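Local atomic coordinates of Rik1-associated factor 1 (Schizosaccharomyces pombe, PDB entry 4O9D), a protein that belongs to the Clr4 methyltransferase complex, which ubiquitylates and methylates histone H3 to establish heterochromatin in fission yeast. Residues Lys114-Asp117 / Asn121-Gly124; Leu272-Thr277 / Ile291-Ser296. All coordinates share one frame; numbering follows the deposited sequence.

Overall arrangement
Both contacts belong to the WD-repeat beta-propeller that forms the C-terminal part of this protein and lie on opposite sides of its centre, their own centres about 39 Å apart. Interaction 1 works within a single blade: it closes the hairpin between strands 113-117 and 122-126, toward the rim, and is partly buried. Interaction 2 joins two blades, packing strand 269-276 against strand 292-297 of the next sheet, and all four touching residues are buried. The chemistry follows the place. Residues 114-117 and 121-124 share six hydrogen bonds, two of them to a carboxylate, whereas 272-277 and 291-296 meet through an aromatic ring, methyl groups and one hydroxyl oxygen.

Interaction 1: residues Lys114-Asp117 / Asn121-Gly124; sequences KVWD and NLCG
Val115 pairs antiparallel with Gly124 and Trp116 with Leu122, and the one-residue shift between the pairs is a classic beta bulge, with Cys123 and Gly124 both facing Val115. Val115 O therefore takes two donors, Cys123 N at 2.7 Å, nearly along the C=O axis, and Gly124 N at a longer 3.3 Å. Gly124 O in turn accepts from Val115 N, which sits above its carbonyl plane. Gly124, without a side chain, fits the tight spot beside Val115 CG2.

Nearer the turn, Asp117 N bonds to Asn121 O, and the Asp117 carboxylate grips Asn121 at two points. OD2 of Asp117 offers its syn lone pair to Asn121 ND2 at 2.9 Å, in the plane of the amide, while Asp117 OD1 is met from above the carboxylate plane by Asn121 N at 3.0 Å. Carboxylate and amide planes stand 79° apart. With chi1 at 68°, Asp117 CG lies between its own N and carbonyl carbon, which swings the carboxylate over to Asn121. OD1 also accepts from Glu119 N within the turn, so it helps fix the loop itself. SG of Cys123 packs 3.6 Å from Asp117 CB.

On the face of the sheet that carries Trp116 and Leu122, away from Val115, Leu122 sends CD1 over the six-membered ring of Trp116, 3.8 Å from its centroid, a CH-pi contact. The same methyl lies 3.6 Å from Lys114 CB, tucked into the corner formed by the indole face and the start of the lysine chain.

This is the closing hairpin of WD repeat 1. Strand 113-117 runs between strand 103-108, where Thr106 OG1 receives Trp116 NE1, and the outermost strand 122-126; Lys114 NZ reaches Ser77 O in the loop preceding strand 79-81.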
loop_
_atom_site.group_PDB
_atom_site.type_symbol
_atom_site.label_atom_id
_atom_site.label_comp_id
_atom_site.label_asym_id
_atom_site.label_seq_id
_atom_site.Cartn_x
_atom_site.Cartn_y
_atom_site.Cartn_z
ATOM N N LYS A 114 4.862 14.238 6.801
ATOM C CA LYS A 114 4.875 15.581 6.182
ATOM C C LYS A 114 3.653 15.829 5.306
ATOM O O LYS A 114 3.015 14.891 4.788
ATOM C CB LYS A 114 6.169 15.825 5.388
ATOM C CG LYS A 114 7.415 15.874 6.296
ATOM C CD LYS A 114 8.753 15.949 5.542
ATOM C CE LYS A 114 9.956 16.052 6.504
ATOM N NZ LYS A 114 11.247 16.309 5.791
ATOM N N VAL A 115 3.334 17.110 5.152
ATOM C CA VAL A 115 2.173 17.549 4.391
ATOM C C VAL A 115 2.655 18.551 3.327
ATOM O O VAL A 115 3.241 19.579 3.685
ATOM C CB VAL A 115 1.153 18.263 5.322
ATOM C CG1 VAL A 115 -0.042 18.742 4.520
ATOM C CG2 VAL A 115 0.721 17.341 6.450
ATOM N N TRP A 116 2.406 18.262 2.046
ATOM C CA TRP A 116 2.903 19.094 0.948
ATOM C C TRP A 116 1.748 19.684 0.123
ATOM O O TRP A 116 0.740 19.021 -0.102
ATOM C CB TRP A 116 3.794 18.273 -0.007
ATOM C CG TRP A 116 4.798 17.368 0.642
ATOM C CD1 TRP A 116 4.586 16.079 1.064
ATOM C CD2 TRP A 116 6.182 17.653 0.913
ATOM N NE1 TRP A 116 5.747 15.554 1.595
ATOM C CE2 TRP A 116 6.735 16.503 1.522
ATOM C CE3 TRP A 116 7.003 18.775 0.721
ATOM C CZ2 TRP A 116 8.062 16.447 1.939
ATOM C CZ3 TRP A 116 8.316 18.712 1.123
ATOM C CH2 TRP A 116 8.833 17.564 1.736
ATOM N N ASP A 117 1.895 20.912 -0.371
ATOM C CA ASP A 117 0.874 21.441 -1.268
ATOM C C ASP A 117 1.229 21.041 -2.706
ATOM O O ASP A 117 2.287 20.451 -2.957
ATOM C CB ASP A 117 0.669 22.963 -1.102
ATOM C CG ASP A 117 1.865 23.795 -1.575
ATOM O OD1 ASP A 117 2.636 23.346 -2.453
ATOM O OD2 ASP A 117 2.026 24.930 -1.065
ATOM N N ASN A 121 5.534 22.764 -1.744
ATOM C CA ASN A 121 5.810 23.479 -0.508
ATOM C C ASN A 121 5.441 22.607 0.683
ATOM O O ASN A 121 4.379 22.011 0.696
ATOM C CB ASN A 121 4.990 24.770 -0.409
ATOM C CG ASN A 121 5.338 25.781 -1.484
ATOM O OD1 ASN A 121 6.509 26.040 -1.760
ATOM N ND2 ASN A 121 4.317 26.360 -2.091
ATOM N N LEU A 122 6.307 22.557 1.684
ATOM C CA LEU A 122 5.989 21.854 2.923
ATOM C C LEU A 122 5.052 22.700 3.755
ATOM O O LEU A 122 5.425 23.804 4.149
ATOM C CB LEU A 122 7.261 21.580 3.704
ATOM C CG LEU A 122 7.041 20.791 4.996
ATOM C CD1 LEU A 122 6.783 19.308 4.672
ATOM C CD2 LEU A 122 8.225 20.932 5.906
ATOM N N CYS A 123 3.844 22.187 4.026
ATOM C CA CYS A 123 2.822 22.928 4.793
ATOM C C CYS A 123 2.639 22.447 6.242
ATOM O O CYS A 123 2.171 23.183 7.104
ATOM C CB CYS A 123 1.472 22.824 4.072
ATOM S SG CYS A 123 1.495 23.511 2.371
ATOM N N GLY A 124 2.990 21.204 6.518
ATOM C CA GLY A 124 2.756 20.651 7.839
ATOM C C GLY A 124 3.726 19.541 8.165
ATOM O O GLY A 124 4.287 18.892 7.265
#

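Interaction 2: residues Leu272-Thr277 / Ile291-Ser296; sequences LNFTTT and ILVTSS
Phe274 CG turns anti to its carbonyl carbon (chi1 -50°), which lays the ring against Val293, whose own chi1 of 171° places CG1 anti to the backbone N and CG2 beside it, so that both methyls meet the phenyl. This is blade-to-blade packing in the WD-repeat beta-propeller: 269-276 is the last strand of one four-stranded sheet, and 292-297 is the second strand of the next. The two backbones stay well apart, with Phe274 CA 8.9 Å from Val293 CA, and side chains fill the distance.

Val293 CG1 lies over one face of the ring, 4.0 Å from Phe274 CE1. Its other methyl, CG2, approaches Phe274 CZ at 3.9 Å, so both methyls sit on the same side of the ring, CG1 over the face and CG2 out at its rim near CZ. Trp305, on the neighbouring strand 301-306, meets the Phe274 ring with its plane inclined by about 40°, and Pro310 also touches the phenylalanine. An alanine in place of Phe274 would probably open a gap between the blades, costing Val293 its aromatic partner and depriving the Trp305 ring of its neighbour.

Further along both strands the contact becomes smaller and more polar. The hydroxyls of Thr276 and Ser295 are each hydrogen-bonded to Gln278 OE1, one amide oxygen that bridges the end of strand 269-276 and the middle of strand 292-297. This satisfies two buried hydroxyls at once, and between the threonine and serine themselves the nearest approach is Thr276 CG2 to Ser295 OG, 4.3 Å.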
loop_
_atom_site.group_PDB
_atom_site.type_symbol
_atom_site.label_atom_id
_atom_site.label_comp_id
_atom_site.label_asym_id
_atom_site.label_seq_id
_atom_site.Cartn_x
_atom_site.Cartn_y
_atom_site.Cartn_z
ATOM N N LEU A 272 -14.048 -16.069 8.629
ATOM C CA LEU A 272 -13.459 -17.185 7.886
ATOM C C LEU A 272 -11.949 -17.097 8.010
ATOM O O LEU A 272 -11.376 -16.009 8.183
ATOM C CB LEU A 272 -13.816 -17.096 6.403
ATOM C CG LEU A 272 -15.269 -16.868 5.981
ATOM C CD1 LEU A 272 -15.312 -16.366 4.541
ATOM C CD2 LEU A 272 -16.106 -18.135 6.133
ATOM N N ASN A 273 -11.291 -18.237 7.933
ATOM C CA ASN A 273 -9.845 -18.237 7.871
ATOM C C ASN A 273 -9.357 -19.265 6.855
ATOM O O ASN A 273 -10.028 -20.265 6.588
ATOM C CB ASN A 273 -9.279 -18.556 9.224
ATOM C CG ASN A 273 -9.629 -19.943 9.660
ATOM O OD1 ASN A 273 -9.017 -20.920 9.209
ATOM N ND2 ASN A 273 -10.640 -20.052 10.511
ATOM N N PHE A 274 -8.179 -19.019 6.302
ATOM C CA PHE A 274 -7.585 -19.897 5.302
ATOM C C PHE A 274 -6.136 -20.093 5.724
ATOM O O PHE A 274 -5.518 -19.207 6.351
ATOM C CB PHE A 274 -7.615 -19.224 3.927
ATOM C CG PHE A 274 -8.957 -18.687 3.550
ATOM C CD1 PHE A 274 -9.381 -17.455 4.028
ATOM C CD2 PHE A 274 -9.805 -19.421 2.727
ATOM C CE1 PHE A 274 -10.627 -16.959 3.702
ATOM C CE2 PHE A 274 -11.049 -18.941 2.389
ATOM C CZ PHE A 274 -11.467 -17.709 2.866
ATOM N N THR A 275 -5.587 -21.243 5.380
ATOM C CA THR A 275 -4.201 -21.507 5.641
ATOM C C THR A 275 -3.499 -21.801 4.324
ATOM O O THR A 275 -4.077 -22.370 3.387
ATOM C CB THR A 275 -4.037 -22.670 6.608
ATOM O OG1 THR A 275 -4.509 -23.865 5.987
ATOM C CG2 THR A 275 -4.843 -22.412 7.846
ATOM N N THR A 276 -2.248 -21.398 4.259
ATOM C CA THR A 276 -1.463 -21.565 3.045
ATOM C C THR A 276 -0.102 -22.046 3.441
ATOM O O THR A 276 0.377 -21.727 4.544
ATOM C CB THR A 276 -1.238 -20.217 2.340
ATOM O OG1 THR A 276 -0.373 -20.399 1.213
ATOM C CG2 THR A 276 -0.581 -19.249 3.276
ATOM N N THR A 277 0.557 -22.741 2.524
ATOM C CA THR A 277 1.930 -23.179 2.742
ATOM C C THR A 277 2.972 -22.069 2.538
ATOM O O THR A 277 4.142 -22.239 2.896
ATOM C CB THR A 277 2.273 -24.338 1.798
ATOM O OG1 THR A 277 1.881 -23.987 0.473
ATOM C CG2 THR A 277 1.542 -25.583 2.218
ATOM N N ILE A 291 -16.483 -12.765 -3.199
ATOM C CA ILE A 291 -16.499 -14.195 -2.912
ATOM C C ILE A 291 -15.128 -14.874 -2.920
ATOM O O ILE A 291 -14.964 -15.937 -2.329
ATOM C CB ILE A 291 -17.361 -14.945 -3.945
ATOM C CG1 ILE A 291 -18.802 -14.463 -3.891
ATOM C CG2 ILE A 291 -17.339 -16.439 -3.665
ATOM C CD1 ILE A 291 -19.456 -14.671 -2.551
ATOM N N LEU A 292 -14.144 -14.305 -3.607
ATOM C CA LEU A 292 -12.840 -14.956 -3.648
ATOM C C LEU A 292 -11.857 -14.208 -2.762
ATOM O O LEU A 292 -11.943 -12.991 -2.605
ATOM C CB LEU A 292 -12.286 -15.048 -5.072
ATOM C CG LEU A 292 -13.207 -15.691 -6.125
ATOM C CD1 LEU A 292 -12.547 -15.663 -7.490
ATOM C CD2 LEU A 292 -13.578 -17.129 -5.757
ATOM N N VAL A 293 -10.903 -14.971 -2.242
ATOM C CA VAL A 293 -9.856 -14.484 -1.387
ATOM C C VAL A 293 -8.526 -14.959 -1.960
ATOM O O VAL A 293 -8.433 -16.078 -2.489
ATOM C CB VAL A 293 -10.067 -15.041 0.020
ATOM C CG1 VAL A 293 -8.870 -14.722 0.899
ATOM C CG2 VAL A 293 -11.403 -14.512 0.578
ATOM N N THR A 294 -7.503 -14.102 -1.894
ATOM C CA THR A 294 -6.208 -14.420 -2.502
ATOM C C THR A 294 -5.076 -14.191 -1.520
ATOM O O THR A 294 -5.198 -13.400 -0.600
ATOM C CB THR A 294 -5.939 -13.537 -3.752
ATOM O OG1 THR A 294 -5.611 -12.191 -3.347
ATOM C CG2 THR A 294 -7.147 -13.522 -4.656
ATOM N N SER A 295 -3.958 -14.869 -1.752
ATOM C CA SER A 295 -2.758 -14.712 -0.936
ATOM C C SER A 295 -1.527 -14.789 -1.851
ATOM O O SER A 295 -1.233 -15.858 -2.419
ATOM C CB SER A 295 -2.690 -15.841 0.099
ATOM O OG SER A 295 -1.453 -15.814 0.787
ATOM N N SER A 296 -0.828 -13.669 -2.023
ATOM C CA SER A 296 0.324 -13.636 -2.926
ATOM C C SER A 296 1.595 -13.568 -2.108
ATOM O O SER A 296 1.732 -12.739 -1.187
ATOM C CB SER A 296 0.281 -12.442 -3.894
ATOM O OG SER A 296 -0.963 -12.304 -4.555
#